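Local coordinates for cytoplasmic protein (Cryptococcus neoformans var. grubii serotype A, PDB 7LPQ) that probably hydrolyses the beta-glucosidic bond of steryl glucosides, as a fungal glycoside hydrolase of family 5, at residues G70-K75 and Y118-Y123; C164-Y169 and K337-K342; A569-V574 and E588-W593. One frame throughout, in Å; residues are numbered along the deposited sequence.

How the contacts relate
Read from the N terminus, the three contacts follow one another in series; none nests in or crosses another. Contact 1 closes first, bringing the loop between helices 61-66 and 83-93 against the start of helix 118-133, 43 residues further on. Contact 2 closes the longest loop, joining the turn after helix 159-163 to the segment that leads into helix 342-347; its centre is about 30 Å from the centre of the chain. Contact 3 is the shortest closure: segment 569-574, at and beyond strand 567-570, meets 588-593 beside the bound pyrrolidine ligand. Between nearest atoms, contacts 1 and 3 approach to about 8 Å, whereas contacts 2 and 3 stay about 21 Å apart.

Contact 1: G70-K75 and Y118-Y123; sequences GDFINK and YAYMDY
The backbone of 70-75 turns back on itself in a type II beta turn from Phe-72 to Lys-75, closed by Lys-75 N to Phe-72 O, and this turn faces the first turns of helix 118-133, with Ile-73 and Tyr-120 closest at 6.2 Å between CA atoms. Two tyrosines reach out from the helix to meet it. The ring of Tyr-120 is turned away from its own N (chi1 -174°), which carries it out to the turn; Phe-72 CB sits over one face, 3.3 Å from Tyr-120 CE1, while the two rings meet obliquely, their planes 55° apart. The Tyr-120 hydroxyl donates to Lys-75 O at 3.1 Å, tilted 27° from the carbonyl plane. One turn later, Tyr-123 lays one ring face against the backbone at Ile-73 and Asn-74, with Asn-74 N 3.3 Å from Tyr-123 CE1 and offset toward the rim. Lys-75 O comes instead to the edge of that ring, 3.1 Å from Tyr-123 CE2. The Tyr-123 hydroxyl is hydrogen-bonded further along the chain, to Leu-77 O. The side chains of Ile-73 and Tyr-123 slide past each other in opposite directions, and Ile-73 CD1 meets Tyr-123 CB at 3.7 Å. The amide of Asn-74 stands nearly upright to the Tyr-123 ring and is held by Leu-79 N, and the Lys-75 amine by the carbonyls of Ser-46 and His-49. Here a beta turn rests on two tyrosines spaced i, i+3 on a helix, joining a connecting loop to an outer helix of the TIM barrel expected for family 5 hydrolases.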
loop_
_atom_site.group_PDB
_atom_site.type_symbol
_atom_site.label_atom_id
_atom_site.label_comp_id
_atom_site.label_asym_id
_atom_site.label_seq_id
_atom_site.Cartn_x
_atom_site.Cartn_y
_atom_site.Cartn_z
ATOM N N GLY A 70 5.923 -21.750 5.685
ATOM C CA GLY A 70 5.268 -20.580 5.133
ATOM C C GLY A 70 4.777 -20.817 3.722
ATOM O O GLY A 70 5.449 -20.446 2.754
ATOM N N ASP A 71 3.598 -21.426 3.594
ATOM C CA ASP A 71 3.079 -21.889 2.306
ATOM C C ASP A 71 2.167 -20.821 1.708
ATOM O O ASP A 71 0.972 -20.746 2.023
ATOM C CB ASP A 71 2.347 -23.215 2.485
ATOM C CG ASP A 71 1.613 -23.655 1.232
ATOM O OD1 ASP A 71 2.053 -23.298 0.123
ATOM O OD2 ASP A 71 0.589 -24.360 1.362
ATOM N N PHE A 72 2.737 -20.000 0.825
ATOM C CA PHE A 72 2.016 -18.955 0.111
ATOM C C PHE A 72 1.709 -19.336 -1.334
ATOM O O PHE A 72 1.197 -18.501 -2.085
ATOM C CB PHE A 72 2.826 -17.657 0.130
ATOM C CG PHE A 72 2.910 -17.012 1.479
ATOM C CD1 PHE A 72 3.663 -17.589 2.494
ATOM C CD2 PHE A 72 2.244 -15.830 1.733
ATOM C CE1 PHE A 72 3.742 -16.998 3.737
ATOM C CE2 PHE A 72 2.319 -15.231 2.981
ATOM C CZ PHE A 72 3.070 -15.816 3.981
ATOM N N ILE A 73 2.020 -20.571 -1.740
ATOM C CA ILE A 73 1.823 -20.977 -3.123
ATOM C C ILE A 73 0.388 -20.701 -3.552
ATOM O O ILE A 73 -0.554 -20.839 -2.764
ATOM C CB ILE A 73 2.174 -22.465 -3.302
ATOM C CG1 ILE A 73 3.689 -22.665 -3.239
ATOM C CG2 ILE A 73 1.629 -22.985 -4.622
ATOM C CD1 ILE A 73 4.414 -22.183 -4.449
ATOM N N ASN A 74 0.227 -20.300 -4.819
ATOM C CA ASN A 74 -1.065 -20.020 -5.434
ATOM C C ASN A 74 -1.741 -18.780 -4.859
ATOM O O ASN A 74 -2.939 -18.568 -5.070
ATOM C CB ASN A 74 -1.999 -21.227 -5.320
ATOM C CG ASN A 74 -1.663 -22.310 -6.324
ATOM O OD1 ASN A 74 -1.226 -22.019 -7.438
ATOM N ND2 ASN A 74 -1.854 -23.566 -5.933
ATOM N N LYS A 75 -0.989 -17.946 -4.146
ATOM C CA LYS A 75 -1.424 -16.621 -3.769
ATOM C C LYS A 75 -0.477 -15.598 -4.378
ATOM O O LYS A 75 0.740 -15.693 -4.168
ATOM C CB LYS A 75 -1.453 -16.476 -2.243
ATOM C CG LYS A 75 -2.529 -17.324 -1.599
ATOM C CD LYS A 75 -2.457 -17.251 -0.102
ATOM C CE LYS A 75 -3.850 -17.295 0.502
ATOM N NZ LYS A 75 -3.860 -16.553 1.777
ATOM N N TYR A 118 12.774 -20.713 -2.526
ATOM C CA TYR A 118 12.988 -20.533 -3.957
ATOM C C TYR A 118 11.819 -21.062 -4.769
ATOM O O TYR A 118 11.558 -20.567 -5.869
ATOM C CB TYR A 118 14.283 -21.225 -4.389
ATOM C CG TYR A 118 15.521 -20.546 -3.871
ATOM C CD1 TYR A 118 15.979 -19.366 -4.450
ATOM C CD2 TYR A 118 16.232 -21.079 -2.798
ATOM C CE1 TYR A 118 17.114 -18.744 -3.982
ATOM C CE2 TYR A 118 17.370 -20.458 -2.320
ATOM C CZ TYR A 118 17.810 -19.294 -2.917
ATOM O OH TYR A 118 18.939 -18.668 -2.449
ATOM N N ALA A 119 11.109 -22.063 -4.253
ATOM C CA ALA A 119 9.909 -22.532 -4.940
ATOM C C ALA A 119 8.871 -21.420 -5.043
ATOM O O ALA A 119 8.210 -21.278 -6.081
ATOM C CB ALA A 119 9.329 -23.751 -4.214
ATOM N N TYR A 120 8.725 -20.611 -3.982
ATOM C CA TYR A 120 7.738 -19.536 -4.024
ATOM C C TYR A 120 8.170 -18.393 -4.940
ATOM O O TYR A 120 7.313 -17.711 -5.517
ATOM C CB TYR A 120 7.462 -18.993 -2.619
ATOM C CG TYR A 120 6.350 -17.978 -2.586
ATOM C CD1 TYR A 120 5.061 -18.329 -2.962
ATOM C CD2 TYR A 120 6.587 -16.666 -2.204
ATOM C CE1 TYR A 120 4.038 -17.405 -2.947
ATOM C CE2 TYR A 120 5.576 -15.737 -2.185
ATOM C CZ TYR A 120 4.300 -16.108 -2.555
ATOM O OH TYR A 120 3.278 -15.174 -2.543
ATOM N N MET A 121 9.483 -18.152 -5.075
ATOM C CA MET A 121 9.936 -17.136 -6.017
ATOM C C MET A 121 9.758 -17.601 -7.457
ATOM O O MET A 121 9.512 -16.777 -8.350
ATOM C CB MET A 121 11.408 -16.815 -5.804
ATOM C CG MET A 121 11.851 -16.621 -4.375
ATOM S SD MET A 121 13.397 -15.661 -4.434
ATOM C CE MET A 121 14.278 -16.266 -3.032
ATOM N N ASP A 122 9.904 -18.909 -7.697
ATOM C CA ASP A 122 9.570 -19.454 -9.002
ATOM C C ASP A 122 8.078 -19.299 -9.275
ATOM O O ASP A 122 7.668 -18.985 -10.400
ATOM C CB ASP A 122 9.987 -20.914 -9.065
ATOM C CG ASP A 122 11.503 -21.095 -9.077
ATOM O OD1 ASP A 122 12.225 -20.104 -9.344
ATOM O OD2 ASP A 122 11.963 -22.228 -8.819
ATOM N N TYR A 123 7.247 -19.502 -8.244
ATOM C CA TYR A 123 5.816 -19.250 -8.387
ATOM C C TYR A 123 5.552 -17.789 -8.737
ATOM O O TYR A 123 4.705 -17.485 -9.586
ATOM C CB TYR A 123 5.080 -19.621 -7.100
ATOM C CG TYR A 123 3.700 -19.021 -7.043
ATOM C CD1 TYR A 123 2.632 -19.636 -7.693
ATOM C CD2 TYR A 123 3.464 -17.829 -6.373
ATOM C CE1 TYR A 123 1.363 -19.078 -7.664
ATOM C CE2 TYR A 123 2.203 -17.273 -6.333
ATOM C CZ TYR A 123 1.158 -17.900 -6.980
ATOM O OH TYR A 123 -0.101 -17.343 -6.958
#

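Contact 2: C164-Y169 and K337-K342; sequences CGIDPY and KLWLSK
Gly-165 O accepts from Leu-340 N at 2.8 Å, the shortest polar bond between the segments, and Trp-339 CA adds a CH contact to the same oxygen. The N-H comes in from above the carbonyl plane, 41° out of it. Two residues on, Asp-167 N returns a bond to Leu-338 O at 2.9 Å, this one nearly along the C=O axis. Together the two bonds make a single beta bridge between Ile-166 and Trp-339. The side chains pack around it. Ile-166 CG2 meets Leu-338 CD1 at 3.5 Å, and Ile-166 CG1 lies obliquely to the indole, 4.1 Å from Trp-339 CZ3. Leu-338 also sends its other methyl, CD2, over one face of the Trp-339 ring. Helix 206-221 packs against these residues, Ile-211 on Ile-166, Leu-206 on Leu-338 and Thr-210 on Trp-339. The side chains of Leu-340 and Asp-167 cross at about a right angle, with Leu-340 CD1 3.7 Å from Asp-167 CB. Asp-167 OD1 accepts from Tyr-169 N at 3.2 Å, met from above the carboxylate plane, in an Asx turn. Its partner oxygen, OD2, forms a salt bridge with Arg-348 and takes a hydrogen from a water that in turn accepts from Ser-341 N at 2.7 Å. Gly-165, with positive phi, is the C-prime residue of a Schellman motif ending helix 159-163 (Gly-165 N to Tyr-162 O, Ile-166 N one residue further back), while Ser-341 N-caps helix 342-347; the bridge thus couples a helix C-terminus to a helix N-terminus.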
loop_
_atom_site.group_PDB
_atom_site.type_symbol
_atom_site.label_atom_id
_atom_site.label_comp_id
_atom_site.label_asym_id
_atom_site.label_seq_id
_atom_site.Cartn_x
_atom_site.Cartn_y
_atom_site.Cartn_z
ATOM N N CYS A 164 14.809 -9.906 17.985
ATOM C CA CYS A 164 14.687 -8.661 18.730
ATOM C C CYS A 164 14.481 -8.882 20.230
ATOM O O CYS A 164 14.208 -7.923 20.958
ATOM C CB CYS A 164 13.538 -7.828 18.160
ATOM S SG CYS A 164 13.878 -7.171 16.505
ATOM N N GLY A 165 14.609 -10.118 20.704
ATOM C CA GLY A 165 14.518 -10.388 22.120
ATOM C C GLY A 165 13.113 -10.402 22.666
ATOM O O GLY A 165 12.931 -10.240 23.883
ATOM N N ILE A 166 12.116 -10.607 21.808
ATOM C CA ILE A 166 10.714 -10.540 22.184
ATOM C C ILE A 166 10.141 -11.949 22.174
ATOM O O ILE A 166 10.366 -12.711 21.225
ATOM C CB ILE A 166 9.926 -9.618 21.237
ATOM C CG1 ILE A 166 10.316 -8.164 21.465
ATOM C CG2 ILE A 166 8.441 -9.794 21.426
ATOM C CD1 ILE A 166 10.082 -7.274 20.272
ATOM N N ASP A 167 9.400 -12.290 23.231
ATOM C CA ASP A 167 8.667 -13.545 23.287
ATOM C C ASP A 167 7.313 -13.334 22.622
ATOM O O ASP A 167 6.471 -12.613 23.176
ATOM C CB ASP A 167 8.494 -14.004 24.727
ATOM C CG ASP A 167 7.945 -15.418 24.826
ATOM O OD1 ASP A 167 7.354 -15.900 23.831
ATOM O OD2 ASP A 167 8.104 -16.055 25.897
ATOM N N PRO A 168 7.056 -13.928 21.452
ATOM C CA PRO A 168 5.791 -13.633 20.757
ATOM C C PRO A 168 4.556 -13.943 21.580
ATOM O O PRO A 168 3.521 -13.284 21.401
ATOM C CB PRO A 168 5.857 -14.517 19.502
ATOM C CG PRO A 168 7.315 -14.855 19.334
ATOM C CD PRO A 168 7.905 -14.880 20.707
ATOM N N TYR A 169 4.627 -14.923 22.477
ATOM C CA TYR A 169 3.447 -15.383 23.196
ATOM C C TYR A 169 3.079 -14.500 24.379
ATOM O O TYR A 169 2.098 -14.801 25.066
ATOM C CB TYR A 169 3.665 -16.824 23.659
ATOM C CG TYR A 169 4.052 -17.734 22.517
ATOM C CD1 TYR A 169 3.095 -18.219 21.640
ATOM C CD2 TYR A 169 5.375 -18.074 22.293
ATOM C CE1 TYR A 169 3.439 -19.035 20.582
ATOM C CE2 TYR A 169 5.731 -18.886 21.235
ATOM C CZ TYR A 169 4.753 -19.364 20.385
ATOM O OH TYR A 169 5.088 -20.173 19.330
ATOM N N LYS A 337 5.979 -10.670 31.230
ATOM C CA LYS A 337 6.880 -9.737 30.573
ATOM C C LYS A 337 6.917 -10.015 29.073
ATOM O O LYS A 337 6.675 -11.138 28.621
ATOM C CB LYS A 337 8.288 -9.834 31.158
ATOM C CG LYS A 337 8.392 -9.413 32.619
ATOM C CD LYS A 337 9.589 -10.063 33.309
ATOM C CE LYS A 337 10.157 -9.167 34.401
ATOM N NZ LYS A 337 10.900 -9.933 35.453
ATOM N N LEU A 338 7.216 -8.971 28.299
ATOM C CA LEU A 338 7.302 -9.134 26.854
ATOM C C LEU A 338 8.623 -9.772 26.438
ATOM O O LEU A 338 8.689 -10.445 25.402
ATOM C CB LEU A 338 7.143 -7.780 26.162
ATOM C CG LEU A 338 7.394 -7.768 24.652
ATOM C CD1 LEU A 338 6.285 -8.513 23.932
ATOM C CD2 LEU A 338 7.526 -6.360 24.103
ATOM N N TRP A 339 9.670 -9.575 27.228
ATOM C CA TRP A 339 11.035 -9.826 26.791
ATOM C C TRP A 339 11.422 -11.284 26.986
ATOM O O TRP A 339 11.206 -11.861 28.058
ATOM C CB TRP A 339 11.981 -8.891 27.544
ATOM C CG TRP A 339 11.467 -7.504 27.485
ATOM C CD1 TRP A 339 10.801 -6.827 28.466
ATOM C CD2 TRP A 339 11.536 -6.624 26.361
ATOM N NE1 TRP A 339 10.455 -5.573 28.022
ATOM C CE2 TRP A 339 10.891 -5.425 26.730
ATOM C CE3 TRP A 339 12.079 -6.733 25.073
ATOM C CZ2 TRP A 339 10.790 -4.340 25.868
ATOM C CZ3 TRP A 339 11.975 -5.654 24.222
ATOM C CH2 TRP A 339 11.329 -4.473 24.621
ATOM N N LEU A 340 11.977 -11.871 25.927
ATOM C CA LEU A 340 12.425 -13.257 25.966
ATOM C C LEU A 340 13.458 -13.462 27.064
ATOM O O LEU A 340 14.431 -12.712 27.169
ATOM C CB LEU A 340 13.019 -13.633 24.608
ATOM C CG LEU A 340 13.078 -15.104 24.206
ATOM C CD1 LEU A 340 11.714 -15.644 23.850
ATOM C CD2 LEU A 340 14.022 -15.235 23.030
ATOM N N SER A 341 13.246 -14.484 27.887
ATOM C CA SER A 341 14.232 -14.820 28.902
ATOM C C SER A 341 15.501 -15.364 28.250
ATOM O O SER A 341 15.520 -15.734 27.070
ATOM C CB SER A 341 13.677 -15.852 29.874
ATOM O OG SER A 341 13.590 -17.126 29.263
ATOM N N LYS A 342 16.580 -15.406 29.039
ATOM C CA LYS A 342 17.812 -16.026 28.558
ATOM C C LYS A 342 17.591 -17.503 28.258
ATOM O O LYS A 342 18.060 -18.013 27.236
ATOM C CB LYS A 342 18.930 -15.849 29.582
ATOM C CG LYS A 342 20.319 -15.717 28.966
ATOM C CD LYS A 342 20.938 -17.077 28.655
ATOM C CE LYS A 342 22.348 -16.925 28.084
ATOM N NZ LYS A 342 23.070 -18.233 27.933
HETATM O O HOH W 1 10.862 -15.701 27.649
#

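Contact 3: A569-V574 and E588-W593; sequences AIWNYV and EDLSLW. With YAJ (~{N}-[(3~{R},5~{S})-5-(hydroxymethyl)-1-methyl-pyrrolidin-3-yl]-2-(3-oxidanylidene-4~{H}-1,4-benzoxazin-6-yl)ethanamide), chain E.
Trp-571 leaves the backbone with CG anti to N (chi1 -173°), and from CB the indole swings out between protein and ligand. Trp-571 CD1 meets Leu-590 CB at 3.8 Å, at the ring edge. NE1 donates in the ring plane to a water, which passes a hydrogen to Glu-588 OE1. Ligand carbon C22 lies over one ring face, offset toward the rim and 3.1 Å from Trp-571 CE2, while Asn-572 CB backs the opposite face. The carboxylate of Glu-588 holds the pyrrolidine end of the ligand: OE2 accepts from the ligand's pyrrolidine N02 and OE1 from its hydroxyl O23, each at 2.6 Å. Such a tryptophan after a barrel strand, preceding a cis peptide bond, is a familiar feature of family 5 active sites, and Glu-271 also binds the ligand here. After Trp-571 the two backbones are tied by hydrogen bonds: Asn-572 N donates to Leu-590 O from well above the carbonyl plane, and Leu-592 N returns to Asn-572 O at 3.1 Å. Ser-591 OG accepts from Val-574 N at 3.0 Å and donates to Trp-593 O on an in-plane lone pair. Tyr-573 CE1 packs 3.6 Å from Trp-593 CB, its hydroxyl lying over the indole and bonded to His-87.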
loop_
_atom_site.group_PDB
_atom_site.type_symbol
_atom_site.label_atom_id
_atom_site.label_comp_id
_atom_site.label_asym_id
_atom_site.label_seq_id
_atom_site.Cartn_x
_atom_site.Cartn_y
_atom_site.Cartn_z
ATOM N N ALA A 569 -2.908 2.685 -8.317
ATOM C CA ALA A 569 -3.237 1.274 -8.169
ATOM C C ALA A 569 -4.240 1.153 -7.032
ATOM O O ALA A 569 -3.920 1.487 -5.886
ATOM C CB ALA A 569 -1.987 0.438 -7.876
ATOM N N ILE A 570 -5.448 0.687 -7.346
ATOM C CA ILE A 570 -6.495 0.589 -6.338
ATOM C C ILE A 570 -6.174 -0.531 -5.357
ATOM O O ILE A 570 -5.713 -1.607 -5.746
ATOM C CB ILE A 570 -7.863 0.354 -7.006
ATOM C CG1 ILE A 570 -8.273 1.567 -7.838
ATOM C CG2 ILE A 570 -8.921 0.037 -5.949
ATOM C CD1 ILE A 570 -9.215 1.223 -8.974
ATOM N N TRP A 571 -6.414 -0.280 -4.075
ATOM C CA TRP A 571 -6.390 -1.323 -3.055
ATOM C C TRP A 571 -7.823 -1.767 -2.765
ATOM O O TRP A 571 -8.630 -0.958 -2.286
ATOM C CB TRP A 571 -5.715 -0.814 -1.768
ATOM C CG TRP A 571 -5.547 -1.916 -0.792
ATOM C CD1 TRP A 571 -6.490 -2.395 0.055
ATOM C CD2 TRP A 571 -4.383 -2.735 -0.604
ATOM N NE1 TRP A 571 -5.997 -3.472 0.754
ATOM C CE2 TRP A 571 -4.702 -3.693 0.378
ATOM C CE3 TRP A 571 -3.109 -2.755 -1.176
ATOM C CZ2 TRP A 571 -3.787 -4.637 0.829
ATOM C CZ3 TRP A 571 -2.197 -3.706 -0.736
ATOM C CH2 TRP A 571 -2.543 -4.634 0.256
ATOM N N ASN A 572 -8.153 -3.029 -3.067
ATOM C CA ASN A 572 -7.268 -4.027 -3.683
ATOM C C ASN A 572 -8.148 -5.067 -4.388
ATOM O O ASN A 572 -9.346 -4.849 -4.567
ATOM C CB ASN A 572 -6.353 -4.673 -2.634
ATOM C CG ASN A 572 -7.113 -5.482 -1.598
ATOM O OD1 ASN A 572 -6.957 -6.690 -1.536
ATOM N ND2 ASN A 572 -7.903 -4.808 -0.753
ATOM N N TYR A 573 -7.558 -6.191 -4.792
ATOM C CA TYR A 573 -8.274 -7.246 -5.511
ATOM C C TYR A 573 -7.958 -8.580 -4.852
ATOM O O TYR A 573 -6.825 -9.069 -4.953
ATOM C CB TYR A 573 -7.886 -7.264 -6.993
ATOM C CG TYR A 573 -8.730 -8.195 -7.850
ATOM C CD1 TYR A 573 -9.945 -7.772 -8.384
ATOM C CD2 TYR A 573 -8.312 -9.492 -8.122
ATOM C CE1 TYR A 573 -10.711 -8.620 -9.161
ATOM C CE2 TYR A 573 -9.071 -10.342 -8.899
ATOM C CZ TYR A 573 -10.265 -9.905 -9.416
ATOM O OH TYR A 573 -11.023 -10.759 -10.191
ATOM N N VAL A 574 -8.949 -9.163 -4.189
ATOM C CA VAL A 574 -8.775 -10.365 -3.384
ATOM C C VAL A 574 -9.669 -11.456 -3.946
ATOM O O VAL A 574 -10.876 -11.466 -3.705
ATOM C CB VAL A 574 -9.109 -10.107 -1.904
ATOM C CG1 VAL A 574 -8.851 -11.352 -1.076
ATOM C CG2 VAL A 574 -8.311 -8.962 -1.394
ATOM N N GLU A 588 -10.452 -5.826 7.320
ATOM C CA GLU A 588 -10.490 -4.939 6.167
ATOM C C GLU A 588 -11.264 -5.602 5.040
ATOM O O GLU A 588 -11.204 -6.819 4.857
ATOM C CB GLU A 588 -9.083 -4.592 5.702
ATOM C CG GLU A 588 -8.445 -3.439 6.434
ATOM C CD GLU A 588 -7.199 -2.925 5.729
ATOM O OE1 GLU A 588 -6.887 -3.426 4.624
ATOM O OE2 GLU A 588 -6.532 -2.016 6.278
ATOM N N ASP A 589 -12.011 -4.794 4.290
ATOM C CA ASP A 589 -12.823 -5.283 3.171
ATOM C C ASP A 589 -12.770 -4.215 2.081
ATOM O O ASP A 589 -13.649 -3.351 1.999
ATOM C CB ASP A 589 -14.249 -5.577 3.610
ATOM C CG ASP A 589 -15.022 -6.374 2.578
ATOM O OD1 ASP A 589 -14.528 -6.500 1.435
ATOM O OD2 ASP A 589 -16.117 -6.873 2.903
ATOM N N LEU A 590 -11.727 -4.274 1.247
ATOM C CA LEU A 590 -11.552 -3.318 0.162
ATOM C C LEU A 590 -11.494 -3.981 -1.208
ATOM O O LEU A 590 -11.103 -3.331 -2.186
ATOM C CB LEU A 590 -10.291 -2.482 0.393
ATOM C CG LEU A 590 -10.434 -1.452 1.520
ATOM C CD1 LEU A 590 -10.007 -2.037 2.870
ATOM C CD2 LEU A 590 -9.634 -0.197 1.215
ATOM N N SER A 591 -11.882 -5.246 -1.313
ATOM C CA SER A 591 -11.799 -5.933 -2.593
ATOM C C SER A 591 -12.855 -5.410 -3.556
ATOM O O SER A 591 -14.001 -5.150 -3.172
ATOM C CB SER A 591 -11.971 -7.441 -2.415
ATOM O OG SER A 591 -11.739 -8.123 -3.633
ATOM N N LEU A 592 -12.456 -5.248 -4.821
ATOM C CA LEU A 592 -13.403 -4.886 -5.858
ATOM C C LEU A 592 -14.358 -6.025 -6.178
ATOM O O LEU A 592 -15.446 -5.781 -6.715
ATOM C CB LEU A 592 -12.660 -4.476 -7.123
ATOM C CG LEU A 592 -11.657 -3.325 -7.025
ATOM C CD1 LEU A 592 -11.220 -2.904 -8.432
ATOM C CD2 LEU A 592 -12.227 -2.151 -6.268
ATOM N N TRP A 593 -13.989 -7.256 -5.840
ATOM C CA TRP A 593 -14.649 -8.449 -6.353
ATOM C C TRP A 593 -14.769 -9.470 -5.236
ATOM O O TRP A 593 -13.878 -9.582 -4.387
ATOM C CB TRP A 593 -13.850 -9.021 -7.535
ATOM C CG TRP A 593 -14.536 -10.103 -8.301
ATOM C CD1 TRP A 593 -15.329 -9.956 -9.407
ATOM C CD2 TRP A 593 -14.472 -11.504 -8.036
ATOM N NE1 TRP A 593 -15.769 -11.182 -9.840
ATOM C CE2 TRP A 593 -15.255 -12.149 -9.015
ATOM C CE3 TRP A 593 -13.830 -12.278 -7.069
ATOM C CZ2 TRP A 593 -15.413 -13.530 -9.046
ATOM C CZ3 TRP A 593 -13.989 -13.645 -7.104
ATOM C CH2 TRP A 593 -14.777 -14.257 -8.084
HETATM C C10 YAJ E . -2.238 6.186 3.866
HETATM C C13 YAJ E . -4.060 7.740 5.361
HETATM C C20 YAJ E . -3.363 -0.461 4.706
HETATM C C21 YAJ E . -4.361 -0.749 3.666
HETATM C C22 YAJ E . -4.316 -2.145 3.071
HETATM C C01 YAJ E . -6.699 -0.323 3.335
HETATM C C03 YAJ E . -5.395 0.828 4.979
HETATM C C04 YAJ E . -3.880 0.783 5.484
HETATM C C06 YAJ E . -3.071 3.154 5.892
HETATM C C08 YAJ E . -2.108 4.342 5.696
HETATM C C09 YAJ E . -2.635 5.693 5.125
HETATM C C11 YAJ E . -2.727 7.415 3.363
HETATM C C12 YAJ E . -3.641 8.217 4.091
HETATM C C14 YAJ E . -3.546 6.499 5.847
HETATM C C16 YAJ E . -5.544 9.716 5.616
HETATM C C18 YAJ E . -5.288 10.060 4.226
HETATM N N02 YAJ E . -5.643 -0.488 4.392
HETATM N N05 YAJ E . -2.995 1.945 5.300
HETATM N N15 YAJ E . -4.983 8.560 6.118
HETATM O O07 YAJ E . -4.007 3.312 6.691
HETATM O O17 YAJ E . -6.350 10.381 6.283
HETATM O O19 YAJ E . -4.097 9.403 3.610
HETATM O O23 YAJ E . -4.334 -3.127 4.099
HETATM O O HOH W 2 -7.453 -5.294 2.706
#